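Cysteine desulfurase (Fervidobacterium islandicum, PDB 6A6E) is a pyridoxal-5'-phosphate-dependent SufS-type cysteine desulfurase that probably takes sulfur from L-cysteine, releasing alanine, and passes it on for iron-sulfur cluster assembly. Local coordinates at residues A78-F89 with I290-D301; Q213-D221 with F308-E316. All blocks are in the same frame, centred on the assembly; numbering follows the deposited sequence.

Interaction 1: residues A78-F89 with I290-D301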
loop_
_atom_site.group_PDB
_atom_site.type_symbol
_atom_site.label_atom_id
_atom_site.label_comp_id
_atom_site.label_asym_id
_atom_site.label_seq_id
_atom_site.Cartn_x
_atom_site.Cartn_y
_atom_site.Cartn_z
ATOM N N ALA A 78 -3.225 11.731 14.344
ATOM C CA ALA A 78 -4.170 10.633 14.115
ATOM C C ALA A 78 -3.429 9.385 13.698
ATOM O O ALA A 78 -3.766 8.285 14.166
ATOM C CB ALA A 78 -5.257 11.024 13.104
ATOM N N TYR A 79 -2.429 9.527 12.826
ATOM C CA TYR A 79 -1.628 8.379 12.369
ATOM C C TYR A 79 -0.869 7.706 13.512
ATOM O O TYR A 79 -0.870 6.479 13.655
ATOM C CB TYR A 79 -0.658 8.816 11.264
ATOM C CG TYR A 79 0.151 7.745 10.605
ATOM C CD1 TYR A 79 -0.386 6.912 9.597
ATOM C CD2 TYR A 79 1.523 7.595 10.913
ATOM C CE1 TYR A 79 0.422 5.949 8.970
ATOM C CE2 TYR A 79 2.324 6.648 10.274
ATOM C CZ TYR A 79 1.757 5.806 9.324
ATOM O OH TYR A 79 2.618 4.896 8.753
ATOM N N GLU A 80 -0.142 8.481 14.302
ATOM C CA GLU A 80 0.548 7.879 15.465
ATOM C C GLU A 80 -0.440 7.296 16.511
ATOM O O GLU A 80 -0.129 6.311 17.105
ATOM C CB GLU A 80 1.425 8.895 16.161
ATOM C CG GLU A 80 2.687 9.402 15.394
ATOM C CD GLU A 80 3.056 8.905 13.951
ATOM O OE1 GLU A 80 3.766 7.785 13.703
ATOM O OE2 GLU A 80 2.767 9.806 13.050
ATOM N N GLN A 81 -1.616 7.904 16.704
ATOM C CA GLN A 81 -2.670 7.318 17.551
ATOM C C GLN A 81 -3.076 5.950 16.995
ATOM O O GLN A 81 -3.248 5.009 17.765
ATOM C CB GLN A 81 -3.880 8.220 17.712
ATOM C CG GLN A 81 -3.548 9.437 18.621
ATOM C CD GLN A 81 -4.694 10.449 18.731
ATOM O OE1 GLN A 81 -5.543 10.554 17.846
ATOM N NE2 GLN A 81 -4.712 11.201 19.816
ATOM N N ALA A 82 -3.173 5.820 15.658
ATOM C CA ALA A 82 -3.521 4.529 15.081
ATOM C C ALA A 82 -2.451 3.466 15.380
ATOM O O ALA A 82 -2.809 2.323 15.688
ATOM C CB ALA A 82 -3.780 4.648 13.602
ATOM N N ARG A 83 -1.170 3.833 15.288
ATOM C CA ARG A 83 -0.086 2.915 15.555
ATOM C C ARG A 83 -0.239 2.355 16.981
ATOM O O ARG A 83 -0.039 1.132 17.248
ATOM C CB ARG A 83 1.289 3.590 15.407
ATOM C CG ARG A 83 2.462 2.610 15.432
ATOM C CD ARG A 83 3.836 3.280 15.533
ATOM N NE ARG A 83 4.030 4.302 14.495
ATOM C CZ ARG A 83 4.286 4.082 13.200
ATOM N NH1 ARG A 83 4.402 2.838 12.705
ATOM N NH2 ARG A 83 4.434 5.110 12.379
ATOM N N GLU A 84 -0.589 3.260 17.894
ATOM C CA GLU A 84 -0.769 2.879 19.299
ATOM C C GLU A 84 -1.961 1.923 19.537
ATOM O O GLU A 84 -1.887 0.968 20.339
ATOM C CB GLU A 84 -0.794 4.163 20.148
ATOM C CG GLU A 84 -1.194 3.980 21.625
ATOM C CD GLU A 84 -0.112 3.365 22.554
ATOM O OE1 GLU A 84 -0.284 3.485 23.806
ATOM O OE2 GLU A 84 0.892 2.768 22.073
ATOM N N LYS A 85 -3.060 2.165 18.860
ATOM C CA LYS A 85 -4.198 1.240 18.948
ATOM C C LYS A 85 -3.827 -0.163 18.475
ATOM O O LYS A 85 -4.244 -1.151 19.093
ATOM C CB LYS A 85 -5.377 1.734 18.148
ATOM C CG LYS A 85 -5.896 3.074 18.597
ATOM C CD LYS A 85 -6.982 3.568 17.634
ATOM C CE LYS A 85 -7.414 5.021 17.932
ATOM N NZ LYS A 85 -8.492 5.524 17.069
ATOM N N VAL A 86 -2.995 -0.254 17.431
ATOM C CA VAL A 86 -2.578 -1.549 16.911
ATOM C C VAL A 86 -1.607 -2.202 17.943
ATOM O O VAL A 86 -1.675 -3.402 18.211
ATOM C CB VAL A 86 -1.921 -1.427 15.509
ATOM C CG1 VAL A 86 -1.207 -2.687 15.136
ATOM C CG2 VAL A 86 -2.954 -1.021 14.459
ATOM N N ALA A 87 -0.683 -1.418 18.471
ATOM C CA ALA A 87 0.256 -1.921 19.460
ATOM C C ALA A 87 -0.543 -2.435 20.682
ATOM O O ALA A 87 -0.268 -3.517 21.156
ATOM C CB ALA A 87 1.261 -0.825 19.884
ATOM N N ASN A 88 -1.543 -1.698 21.147
ATOM C CA ASN A 88 -2.294 -2.171 22.335
ATOM C C ASN A 88 -3.067 -3.438 21.991
ATOM O O ASN A 88 -3.170 -4.311 22.791
ATOM C CB ASN A 88 -3.291 -1.149 22.873
ATOM C CG ASN A 88 -2.604 0.110 23.472
ATOM O OD1 ASN A 88 -1.404 0.113 23.758
ATOM N ND2 ASN A 88 -3.373 1.185 23.613
ATOM N N PHE A 89 -3.586 -3.535 20.778
ATOM C CA PHE A 89 -4.334 -4.725 20.364
ATOM C C PHE A 89 -3.500 -5.995 20.362
ATOM O O PHE A 89 -4.058 -7.096 20.546
ATOM C CB PHE A 89 -4.830 -4.489 18.950
ATOM C CG PHE A 89 -5.764 -5.537 18.436
ATOM C CD1 PHE A 89 -7.024 -5.670 18.977
ATOM C CD2 PHE A 89 -5.412 -6.324 17.349
ATOM C CE1 PHE A 89 -7.894 -6.614 18.483
ATOM C CE2 PHE A 89 -6.320 -7.227 16.804
ATOM C CZ PHE A 89 -7.555 -7.373 17.377
ATOM N N ILE A 290 -1.847 6.525 4.898
ATOM C CA ILE A 290 -2.140 7.291 6.091
ATOM C C ILE A 290 -3.584 7.037 6.520
ATOM O O ILE A 290 -3.844 6.732 7.667
ATOM C CB ILE A 290 -1.952 8.811 5.874
ATOM C CG1 ILE A 290 -0.475 9.147 5.529
ATOM C CG2 ILE A 290 -2.361 9.603 7.089
ATOM C CD1 ILE A 290 -0.420 10.538 4.927
ATOM N N THR A 291 -4.525 7.141 5.587
ATOM C CA THR A 291 -5.885 6.996 5.958
ATOM C C THR A 291 -6.243 5.534 6.231
ATOM O O THR A 291 -7.188 5.234 7.006
ATOM C CB THR A 291 -6.789 7.576 4.843
ATOM O OG1 THR A 291 -6.445 8.968 4.664
ATOM C CG2 THR A 291 -8.254 7.382 5.231
ATOM N N GLY A 292 -5.530 4.602 5.602
ATOM C CA GLY A 292 -5.739 3.152 5.844
ATOM C C GLY A 292 -5.331 2.773 7.265
ATOM O O GLY A 292 -6.029 2.011 7.954
ATOM N N ALA A 293 -4.211 3.332 7.695
ATOM C CA ALA A 293 -3.748 3.158 9.072
ATOM C C ALA A 293 -4.791 3.726 10.102
ATOM O O ALA A 293 -5.189 3.057 11.022
ATOM C CB ALA A 293 -2.432 3.821 9.242
ATOM N N VAL A 294 -5.219 4.956 9.896
ATOM C CA VAL A 294 -6.214 5.601 10.743
ATOM C C VAL A 294 -7.507 4.774 10.740
ATOM O O VAL A 294 -8.096 4.536 11.780
ATOM C CB VAL A 294 -6.494 7.054 10.285
ATOM C CG1 VAL A 294 -7.677 7.684 11.031
ATOM C CG2 VAL A 294 -5.300 7.912 10.546
ATOM N N GLY A 295 -7.936 4.343 9.561
ATOM C CA GLY A 295 -9.087 3.443 9.414
ATOM C C GLY A 295 -8.940 2.135 10.130
ATOM O O GLY A 295 -9.885 1.654 10.774
ATOM N N LEU A 296 -7.783 1.524 10.041
ATOM C CA LEU A 296 -7.515 0.318 10.779
ATOM C C LEU A 296 -7.674 0.528 12.298
ATOM O O LEU A 296 -8.205 -0.322 13.018
ATOM C CB LEU A 296 -6.152 -0.271 10.451
ATOM C CG LEU A 296 -5.744 -1.560 11.171
ATOM C CD1 LEU A 296 -6.717 -2.669 10.822
ATOM C CD2 LEU A 296 -4.368 -1.984 10.794
ATOM N N GLY A 297 -7.112 1.619 12.767
ATOM C CA GLY A 297 -7.281 2.059 14.151
ATOM C C GLY A 297 -8.756 2.161 14.553
ATOM O O GLY A 297 -9.142 1.684 15.605
ATOM N N TYR A 298 -9.571 2.749 13.682
ATOM C CA TYR A 298 -10.996 2.845 13.939
ATOM C C TYR A 298 -11.728 1.501 13.890
ATOM O O TYR A 298 -12.683 1.313 14.635
ATOM C CB TYR A 298 -11.646 3.830 12.991
ATOM C CG TYR A 298 -11.247 5.275 13.237
ATOM C CD1 TYR A 298 -11.108 5.786 14.518
ATOM C CD2 TYR A 298 -11.094 6.150 12.176
ATOM C CE1 TYR A 298 -10.780 7.111 14.720
ATOM C CE2 TYR A 298 -10.752 7.478 12.382
ATOM C CZ TYR A 298 -10.587 7.932 13.638
ATOM O OH TYR A 298 -10.277 9.259 13.786
ATOM N N THR A 299 -11.263 0.580 13.035
ATOM C CA THR A 299 -11.732 -0.799 13.029
ATOM C C THR A 299 -11.463 -1.517 14.332
ATOM O O THR A 299 -12.349 -2.178 14.917
ATOM C CB THR A 299 -11.080 -1.543 11.845
ATOM O OG1 THR A 299 -11.378 -0.809 10.640
ATOM C CG2 THR A 299 -11.530 -2.912 11.722
ATOM N N ILE A 300 -10.255 -1.380 14.821
ATOM C CA ILE A 300 -9.913 -1.920 16.113
ATOM C C ILE A 300 -10.775 -1.253 17.214
ATOM O O ILE A 300 -11.225 -1.978 18.110
ATOM C CB ILE A 300 -8.411 -1.793 16.386
ATOM C CG1 ILE A 300 -7.625 -2.744 15.471
ATOM C CG2 ILE A 300 -8.045 -2.195 17.805
ATOM C CD1 ILE A 300 -6.151 -2.439 15.515
ATOM N N ASP A 301 -11.000 0.083 17.186
ATOM C CA ASP A 301 -11.902 0.659 18.168
ATOM C C ASP A 301 -13.299 0.008 18.110
ATOM O O ASP A 301 -13.916 -0.229 19.149
ATOM C CB ASP A 301 -12.114 2.178 18.022
ATOM C CG ASP A 301 -10.833 3.008 18.244
ATOM O OD1 ASP A 301 -9.885 2.529 18.927
ATOM O OD2 ASP A 301 -10.810 4.142 17.734
HETATM O O HOH W 1 -7.330 5.317 14.429
#

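Interaction 2: residues Q213-D221 with F308-E316. With PLP (pyridoxal-5'-phosphate), chain E.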
loop_
_atom_site.group_PDB
_atom_site.type_symbol
_atom_site.label_atom_id
_atom_site.label_comp_id
_atom_site.label_asym_id
_atom_site.label_seq_id
_atom_site.Cartn_x
_atom_site.Cartn_y
_atom_site.Cartn_z
ATOM N N GLN A 213 -5.050 -14.958 8.838
ATOM C CA GLN A 213 -6.357 -15.580 9.139
ATOM C C GLN A 213 -6.637 -15.616 10.641
ATOM O O GLN A 213 -7.790 -15.672 11.033
ATOM C CB GLN A 213 -6.468 -17.018 8.675
ATOM C CG GLN A 213 -6.526 -17.265 7.235
ATOM C CD GLN A 213 -7.744 -16.674 6.572
ATOM O OE1 GLN A 213 -8.847 -16.605 7.158
ATOM N NE2 GLN A 213 -7.546 -16.221 5.328
ATOM N N LEU A 214 -5.587 -15.635 11.460
ATOM C CA LEU A 214 -5.712 -15.765 12.919
ATOM C C LEU A 214 -6.117 -14.474 13.601
ATOM O O LEU A 214 -7.060 -14.418 14.462
ATOM C CB LEU A 214 -4.371 -16.244 13.469
ATOM C CG LEU A 214 -4.290 -16.467 14.984
ATOM C CD1 LEU A 214 -5.210 -17.624 15.347
ATOM C CD2 LEU A 214 -2.869 -16.744 15.462
ATOM N N VAL A 215 -5.429 -13.390 13.234
ATOM C CA VAL A 215 -5.573 -12.122 13.991
ATOM C C VAL A 215 -6.990 -11.574 13.975
ATOM O O VAL A 215 -7.438 -10.993 14.959
ATOM C CB VAL A 215 -4.524 -11.076 13.502
ATOM C CG1 VAL A 215 -4.893 -9.628 13.903
ATOM C CG2 VAL A 215 -3.137 -11.482 13.987
ATOM N N PRO A 216 -7.727 -11.749 12.874
ATOM C CA PRO A 216 -9.082 -11.201 12.840
ATOM C C PRO A 216 -10.093 -11.765 13.846
ATOM O O PRO A 216 -11.105 -11.122 14.114
ATOM C CB PRO A 216 -9.568 -11.592 11.439
ATOM C CG PRO A 216 -8.322 -11.670 10.609
ATOM C CD PRO A 216 -7.327 -12.278 11.555
ATOM N N HIS A 217 -9.889 -12.970 14.327
ATOM C CA HIS A 217 -10.938 -13.580 15.169
ATOM C C HIS A 217 -10.403 -14.167 16.464
ATOM O O HIS A 217 -11.196 -14.675 17.267
ATOM C CB HIS A 217 -11.676 -14.700 14.429
ATOM C CG HIS A 217 -10.819 -15.879 14.208
ATOM N ND1 HIS A 217 -10.747 -16.917 15.116
ATOM C CD2 HIS A 217 -9.979 -16.196 13.194
ATOM C CE1 HIS A 217 -9.858 -17.807 14.694
ATOM N NE2 HIS A 217 -9.377 -17.401 13.527
ATOM N N LYS A 218 -9.101 -14.072 16.694
ATOM C CA LYS A 218 -8.593 -14.593 17.922
ATOM C C LYS A 218 -7.575 -13.676 18.544
ATOM O O LYS A 218 -6.676 -13.142 17.857
ATOM C CB LYS A 218 -7.983 -15.949 17.672
ATOM C CG LYS A 218 -7.435 -16.560 18.934
ATOM C CD LYS A 218 -6.891 -17.936 18.706
ATOM C CE LYS A 218 -7.052 -18.678 19.982
ATOM N NZ LYS A 218 -6.273 -19.912 19.784
ATOM N N LYS A 219 -7.692 -13.524 19.863
ATOM C CA LYS A 219 -6.744 -12.761 20.623
ATOM C C LYS A 219 -5.284 -13.185 20.413
ATOM O O LYS A 219 -4.927 -14.368 20.497
ATOM C CB LYS A 219 -7.073 -12.760 22.108
ATOM C CG LYS A 219 -6.352 -11.637 22.809
ATOM C CD LYS A 219 -6.411 -11.722 24.317
ATOM C CE LYS A 219 -5.393 -10.756 24.932
ATOM N NZ LYS A 219 -5.853 -10.354 26.296
ATOM N N VAL A 220 -4.444 -12.186 20.133
ATOM C CA VAL A 220 -3.017 -12.428 19.886
ATOM C C VAL A 220 -2.224 -11.497 20.825
ATOM O O VAL A 220 -2.454 -10.286 20.871
ATOM C CB VAL A 220 -2.666 -12.192 18.406
ATOM C CG1 VAL A 220 -1.162 -12.113 18.174
ATOM C CG2 VAL A 220 -3.231 -13.301 17.512
ATOM N N ASP A 221 -1.357 -12.085 21.652
ATOM C CA ASP A 221 -0.521 -11.364 22.580
ATOM C C ASP A 221 0.890 -11.778 22.239
ATOM O O ASP A 221 1.325 -12.893 22.556
ATOM C CB ASP A 221 -0.888 -11.735 23.996
ATOM C CG ASP A 221 0.045 -11.116 25.035
ATOM O OD1 ASP A 221 1.228 -10.782 24.734
ATOM O OD2 ASP A 221 -0.440 -10.929 26.172
ATOM N N PHE A 308 -13.856 -7.867 22.046
ATOM C CA PHE A 308 -13.202 -8.736 21.102
ATOM C C PHE A 308 -13.245 -10.192 21.567
ATOM O O PHE A 308 -13.217 -11.103 20.735
ATOM C CB PHE A 308 -11.778 -8.284 20.852
ATOM C CG PHE A 308 -11.129 -8.952 19.635
ATOM C CD1 PHE A 308 -11.687 -8.811 18.371
ATOM C CD2 PHE A 308 -10.058 -9.797 19.800
ATOM C CE1 PHE A 308 -11.132 -9.480 17.258
ATOM C CE2 PHE A 308 -9.501 -10.472 18.710
ATOM C CZ PHE A 308 -10.031 -10.303 17.435
ATOM N N GLU A 309 -13.334 -10.420 22.881
ATOM C CA GLU A 309 -13.613 -11.765 23.425
ATOM C C GLU A 309 -14.981 -12.298 22.971
ATOM O O GLU A 309 -15.104 -13.440 22.636
ATOM C CB GLU A 309 -13.463 -11.861 24.986
ATOM C CG GLU A 309 -13.517 -13.301 25.545
ATOM C CD GLU A 309 -12.437 -14.257 24.970
ATOM O OE1 GLU A 309 -11.296 -13.782 24.692
ATOM O OE2 GLU A 309 -12.714 -15.483 24.787
ATOM N N LYS A 310 -15.991 -11.462 22.928
ATOM C CA LYS A 310 -17.211 -11.871 22.340
ATOM C C LYS A 310 -17.060 -12.179 20.838
ATOM O O LYS A 310 -17.669 -13.125 20.340
ATOM C CB LYS A 310 -18.271 -10.826 22.569
ATOM C CG LYS A 310 -18.678 -10.680 24.041
ATOM C CD LYS A 310 -19.621 -9.501 24.188
ATOM C CE LYS A 310 -20.386 -9.485 25.487
ATOM N NZ LYS A 310 -21.610 -8.635 25.313
ATOM N N VAL A 311 -16.239 -11.401 20.108
ATOM C CA VAL A 311 -16.064 -11.638 18.677
ATOM C C VAL A 311 -15.508 -13.037 18.507
ATOM O O VAL A 311 -16.012 -13.810 17.716
ATOM C CB VAL A 311 -15.144 -10.549 18.016
ATOM C CG1 VAL A 311 -14.755 -10.941 16.592
ATOM C CG2 VAL A 311 -15.854 -9.193 18.022
ATOM N N GLU A 312 -14.491 -13.359 19.298
ATOM C CA GLU A 312 -13.835 -14.589 19.243
ATOM C C GLU A 312 -14.737 -15.763 19.576
ATOM O O GLU A 312 -14.740 -16.760 18.826
ATOM C CB GLU A 312 -12.611 -14.559 20.137
ATOM C CG GLU A 312 -11.898 -15.878 20.245
ATOM C CD GLU A 312 -10.651 -15.844 21.122
ATOM O OE1 GLU A 312 -9.969 -14.787 21.350
ATOM O OE2 GLU A 312 -10.284 -16.954 21.543
ATOM N N LYS A 313 -15.512 -15.641 20.662
ATOM C CA LYS A 313 -16.500 -16.665 21.031
ATOM C C LYS A 313 -17.574 -16.860 19.984
ATOM O O LYS A 313 -17.933 -17.985 19.721
ATOM C CB LYS A 313 -17.188 -16.347 22.387
ATOM C CG LYS A 313 -16.368 -16.706 23.619
ATOM C CD LYS A 313 -16.572 -18.194 23.962
ATOM C CE LYS A 313 -15.716 -18.712 25.125
ATOM N NZ LYS A 313 -14.302 -19.001 24.722
ATOM N N HIS A 314 -18.110 -15.774 19.422
ATOM C CA HIS A 314 -19.127 -15.872 18.397
ATOM C C HIS A 314 -18.602 -16.637 17.186
ATOM O O HIS A 314 -19.222 -17.613 16.742
ATOM C CB HIS A 314 -19.640 -14.513 18.002
ATOM C CG HIS A 314 -20.590 -14.529 16.847
ATOM N ND1 HIS A 314 -21.796 -15.194 16.880
ATOM C CD2 HIS A 314 -20.539 -13.916 15.639
ATOM C CE1 HIS A 314 -22.441 -15.001 15.746
ATOM N NE2 HIS A 314 -21.706 -14.229 14.971
ATOM N N VAL A 315 -17.435 -16.237 16.691
ATOM C CA VAL A 315 -16.824 -16.951 15.585
ATOM C C VAL A 315 -16.555 -18.427 15.921
ATOM O O VAL A 315 -16.754 -19.294 15.096
ATOM C CB VAL A 315 -15.512 -16.261 15.096
ATOM C CG1 VAL A 315 -14.934 -17.061 13.968
ATOM C CG2 VAL A 315 -15.815 -14.893 14.527
ATOM N N GLU A 316 -16.128 -18.691 17.149
ATOM C CA GLU A 316 -15.942 -20.042 17.629
ATOM C C GLU A 316 -17.243 -20.852 17.557
ATOM O O GLU A 316 -17.248 -21.955 17.050
ATOM C CB GLU A 316 -15.395 -19.995 19.056
ATOM C CG GLU A 316 -15.043 -21.318 19.680
ATOM C CD GLU A 316 -14.081 -21.123 20.845
ATOM O OE1 GLU A 316 -14.493 -20.499 21.855
ATOM O OE2 GLU A 316 -12.912 -21.564 20.749
HETATM N N1 PLP E . -1.596 -15.836 4.490
HETATM C C2 PLP E . -2.773 -16.281 4.847
HETATM C C2A PLP E . -2.893 -17.494 5.707
HETATM C C3 PLP E . -3.943 -15.570 4.333
HETATM O O3 PLP E . -5.138 -16.029 4.660
HETATM C C4 PLP E . -3.782 -14.367 3.518
HETATM C C4A PLP E . -4.889 -13.555 3.052
HETATM C C5 PLP E . -2.415 -13.982 3.151
HETATM C C6 PLP E . -1.424 -14.758 3.673
HETATM C C5A PLP E . -2.114 -12.799 2.226
HETATM O O4P PLP E . -2.711 -11.539 2.490
HETATM P P PLP E . -2.729 -10.256 1.496
HETATM O O1P PLP E . -1.343 -9.782 1.309
HETATM O O2P PLP E . -3.440 -10.809 0.295
HETATM O O3P PLP E . -3.538 -9.306 2.326
HETATM O O HOH W 2 -12.762 -17.824 17.141
#

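Interaction 1: residues A78-F89 with I290-D301
Lys85 reaches across from helix 78-89 to Asp301, making the one salt bridge between the two segments, at the margin of a largely apolar interface. Its chain runs extended beyond CG, so that NZ arrives on the syn side of OD2 of Asp301 at 2.8 Å, 20° out of the carboxylate plane. NZ also gives a bond to a water that in turn donates to Val294 O, and it lies 3.6 Å from CE1 of Tyr298. With an alanine here, the Asp301 carboxylate would probably be left without its mate, and the water without one of its anchors. The segments 78-89 and 290-301, on helices 70-90 and 290-306 of the class-V aminotransferase fold, approach to 8.2 Å between axes, with an angle of 44°; Gly297 and the small Ala82, CA atoms 4.6 Å apart, permit this closeness, and the Ala82 CB methyl lies against the backbone carbonyl of Ala293, 3.3 Å from its O. Apolar contacts fill the rest. Ala293 CB touches CE1 of the Tyr79 ring, whose hydroxyl bonds to Glu284. Toward the other end, Ile300 divides its branches: CD1 meets Val86 CG2 at 3.7 Å, whereas CG2, anti to the backbone N, packs 3.8 Å from CD1 of Phe89, with CG1 over one face of that ring.

Interaction 2: residues Q213-D221 with F308-E316
Glu312 OE1 takes the backbone N-H of Lys219 in an almost straight bond, 3.0 Å long with an angle of 178° at the hydrogen, though the donor stands 48° out of the carboxylate plane. The glutamate's extended side chain, with CG anti to the backbone N (chi1 175°), carries the carboxylate out to the loop; on the way its CB passes 3.2 Å from His217 O. That carbonyl also receives a CA-H...O contact from Glu312. A water joins the same two residues, lying 3.0 Å from ND1 of His217 and donating to Glu312 O, while NE2 of the imidazole bonds to Gln185 of the cofactor pocket; both ring nitrogens thus have partners. Phe308 pushes its ring end into the turn: CE1 comes 3.5 Å from Pro216 O, which lies at the ring edge, and CE2 is 3.7 Å from Lys218 C. Farther along the helix, Val315 CG1 rests 4.0 Å from His217 CB. Gln213 NE2 bonds to Ala40 O and lies beside PLP O3, too close for that bond's length to be trusted. The loop follows strand 206-210 of the seven-stranded sheet, packs on helix 308-327 and carries Gln213 into the PLP pocket of this class-V aminotransferase family member.

Overall arrangement
Interactions 1 and 2 lie about 18 Å apart, centre to centre, and are joined by consecutive helices in the chain and by Phe89 in space. Helix 290-306, used in interaction 1, is followed directly by helix 308-327, used in interaction 2; their partners come earlier, helix 70-90 first and then the loop after strand 206-210, so that the segments alternate along the chain. The contacts also touch: Phe89 meets Phe308 edge-to-face, with their CZ atoms 3.8 Å apart, and packs on Val215. Apolar packing is therefore continuous from helix 70-90, which lies against strand 97-100 of the seven-stranded sheet, to the loop whose Gln213 reaches PLP.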